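Local atomic coordinates of phosphoribosylformylglycinamidine cyclo-ligase (Thermus thermophilus HB8, PDB entry 5AVM), a protein that probably catalyses the ATP-dependent ring closure of formylglycinamidine ribonucleotide to 5-aminoimidazole ribonucleotide in de novo purine biosynthesis. Residues Glu287-Met290 against Tyr291-Phe294. Numbering follows the deposited sequence.
Sequences EEEM and YRVF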
ATOM      1  N   GLU B 287      15.316  -7.035 -29.454  1.00 40.87           N
ATOM      2  CA  GLU B 287      14.551  -8.157 -28.908  1.00 42.76           C
ATOM      3  C   GLU B 287      14.974  -8.487 -27.474  1.00 43.54           C
ATOM      4  O   GLU B 287      14.126  -8.706 -26.612  1.00 43.20           O
ATOM      5  CB  GLU B 287      14.727  -9.406 -29.780  1.00 43.54           C
ATOM      6  CG  GLU B 287      13.595 -10.416 -29.641  1.00 45.33           C
ATOM      7  CD  GLU B 287      14.039 -11.852 -29.852  1.00 45.52           C
ATOM      8  OE1 GLU B 287      13.159 -12.723 -30.006  1.00 48.11           O
ATOM      9  OE2 GLU B 287      15.258 -12.121 -29.851  1.00 46.31           O
ATOM     10  N   GLU B 288      16.283  -8.526 -27.228  1.00 45.61           N
ATOM     11  CA  GLU B 288      16.824  -8.830 -25.901  1.00 46.50           C
ATOM     12  C   GLU B 288      16.243  -7.893 -24.849  1.00 45.31           C
ATOM     13  O   GLU B 288      16.114  -8.248 -23.676  1.00 44.62           O
ATOM     14  CB  GLU B 288      18.352  -8.706 -25.911  1.00 49.33           C
ATOM     15  CG  GLU B 288      19.065  -9.724 -26.796  1.00 54.59           C
ATOM     16  CD  GLU B 288      19.054 -11.130 -26.212  1.00 57.88           C
ATOM     17  OE1 GLU B 288      17.954 -11.667 -25.943  1.00 60.89           O
ATOM     18  OE2 GLU B 288      20.150 -11.702 -26.023  1.00 58.96           O
ATOM     19  N   GLU B 289      15.900  -6.689 -25.289  1.00 44.31           N
ATOM     20  CA  GLU B 289      15.322  -5.677 -24.421  1.00 43.06           C
ATOM     21  C   GLU B 289      13.802  -5.784 -24.366  1.00 40.80           C
ATOM     22  O   GLU B 289      13.186  -5.419 -23.371  1.00 40.83           O
ATOM     23  CB  GLU B 289      15.736  -4.291 -24.912  1.00 45.04           C
ATOM     24  CG  GLU B 289      14.839  -3.166 -24.451  1.00 47.38           C
ATOM     25  CD  GLU B 289      15.453  -1.818 -24.732  1.00 49.96           C
ATOM     26  OE1 GLU B 289      16.036  -1.651 -25.826  1.00 51.22           O
ATOM     27  OE2 GLU B 289      15.346  -0.927 -23.860  1.00 51.56           O
ATOM     28  N   MET B 290      13.195  -6.280 -25.439  1.00 38.75           N
ATOM     29  CA  MET B 290      11.746  -6.439 -25.479  1.00 36.50           C
ATOM     30  C   MET B 290      11.267  -7.443 -24.433  1.00 35.70           C
ATOM     31  O   MET B 290      10.245  -7.223 -23.775  1.00 36.52           O
ATOM     32  CB  MET B 290      11.290  -6.904 -26.866  1.00 34.95           C
ATOM     33  CG  MET B 290      11.268  -5.813 -27.918  1.00 31.93           C
ATOM     34  SD  MET B 290      10.321  -4.371 -27.415  1.00 29.74           S
ATOM     35  CE  MET B 290       8.664  -4.845 -27.864  1.00 29.04           C
ATOM     36  N   TYR B 291      12.003  -8.542 -24.287  1.00 33.91           N
ATOM     37  CA  TYR B 291      11.649  -9.582 -23.327  1.00 33.35           C
ATOM     38  C   TYR B 291      12.062  -9.241 -21.907  1.00 32.44           C
ATOM     39  O   TYR B 291      11.672  -9.912 -20.958  1.00 32.71           O
ATOM     40  CB  TYR B 291      12.272 -10.919 -23.730  1.00 33.22           C
ATOM     41  CG  TYR B 291      11.545 -11.591 -24.867  1.00 34.49           C
ATOM     42  CD1 TYR B 291      11.653 -11.107 -26.164  1.00 34.29           C
ATOM     43  CD2 TYR B 291      10.687 -12.663 -24.634  1.00 33.99           C
ATOM     44  CE1 TYR B 291      10.922 -11.667 -27.206  1.00 35.32           C
ATOM     45  CE2 TYR B 291       9.948 -13.228 -25.670  1.00 35.71           C
ATOM     46  CZ  TYR B 291      10.070 -12.722 -26.954  1.00 35.42           C
ATOM     47  OH  TYR B 291       9.329 -13.252 -27.988  1.00 37.78           O
ATOM     48  N   ARG B 292      12.838  -8.177 -21.774  1.00 32.07           N
ATOM     49  CA  ARG B 292      13.332  -7.731 -20.482  1.00 31.38           C
ATOM     50  C   ARG B 292      12.405  -6.663 -19.912  1.00 30.14           C
ATOM     51  O   ARG B 292      12.399  -6.411 -18.709  1.00 32.37           O
ATOM     52  CB  ARG B 292      14.733  -7.160 -20.673  1.00 32.86           C
ATOM     53  CG  ARG B 292      15.598  -7.079 -19.447  1.00 36.05           C
ATOM     54  CD  ARG B 292      16.895  -6.397 -19.829  1.00 37.82           C
ATOM     55  NE  ARG B 292      16.636  -5.033 -20.282  1.00 39.77           N
ATOM     56  CZ  ARG B 292      17.253  -4.450 -21.302  1.00 41.17           C
ATOM     57  NH1 ARG B 292      18.177  -5.109 -21.990  1.00 41.51           N
ATOM     58  NH2 ARG B 292      16.936  -3.205 -21.637  1.00 42.69           N
ATOM     59  N   VAL B 293      11.618  -6.047 -20.786  1.00 27.61           N
ATOM     60  CA  VAL B 293      10.702  -4.986 -20.384  1.00 25.93           C
ATOM     61  C   VAL B 293       9.222  -5.378 -20.505  1.00 26.73           C
ATOM     62  O   VAL B 293       8.417  -5.049 -19.626  1.00 26.68           O
ATOM     63  CB  VAL B 293      10.953  -3.690 -21.233  1.00 25.07           C
ATOM     64  CG1 VAL B 293       9.927  -2.621 -20.898  1.00 23.31           C
ATOM     65  CG2 VAL B 293      12.355  -3.163 -20.987  1.00 22.98           C
ATOM     66  N   PHE B 294       8.870  -6.083 -21.581  1.00 25.00           N
ATOM     67  CA  PHE B 294       7.482  -6.471 -21.829  1.00 24.22           C
ATOM     68  C   PHE B 294       7.183  -7.950 -21.639  1.00 23.27           C
ATOM     69  O   PHE B 294       8.081  -8.791 -21.690  1.00 23.63           O
ATOM     70  CB  PHE B 294       7.087  -6.057 -23.242  1.00 22.74           C
ATOM     71  CG  PHE B 294       7.296  -4.606 -23.523  1.00 24.23           C
ATOM     72  CD1 PHE B 294       6.598  -3.638 -22.812  1.00 24.53           C
ATOM     73  CD2 PHE B 294       8.202  -4.197 -24.499  1.00 25.07           C
ATOM     74  CE1 PHE B 294       6.800  -2.275 -23.069  1.00 23.90           C
ATOM     75  CE2 PHE B 294       8.407  -2.832 -24.760  1.00 24.29           C
ATOM     76  CZ  PHE B 294       7.705  -1.876 -24.044  1.00 22.74           C
TER
HETATM   77  O   HOH W   1      10.138 -11.473 -30.154  1.00 47.42           O
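Met290 meets Phe294 one turn further along the chain with its sulfur at the rim of the ring: SD lies close to the ring plane, 4.7 Å from the centroid, a Met-aromatic contact. The methionine chain, bent at chi2 and again at chi3 (-85°), folds round to bring CE within 3.5 Å of Phe294 CD2. A flexible thioether suits this buried place, since it can curl against the ring while also reaching Ile285 and Met296. These residues belong to the short helix 287-293 in the C-terminal domain of the AIR synthase family, and Phe294, the first residue to leave helical geometry, still donates its N-H to Met290 O (2.8 Å); its buried, wholly apolar ring suits packing on Leu192 and Ile193 of helix 190-196. Elsewhere on the helix, Tyr291 stands beside Glu287, the carboxylate turned 84° from the ring plane and OE1 3.7 Å from CE1. Tyrosine suits this half-exposed place: its side chain packs on Trp270 and Leu332 while a water joins its OH to Glu287 OE1, which Arg267 also salt-bridges. Long, flexible Arg292 bends at chi3 (62°), laying one guanidinium face over Glu289 CA and CB and bringing NH2 back to Glu289 OE2 in a long salt bridge of 3.6 Å.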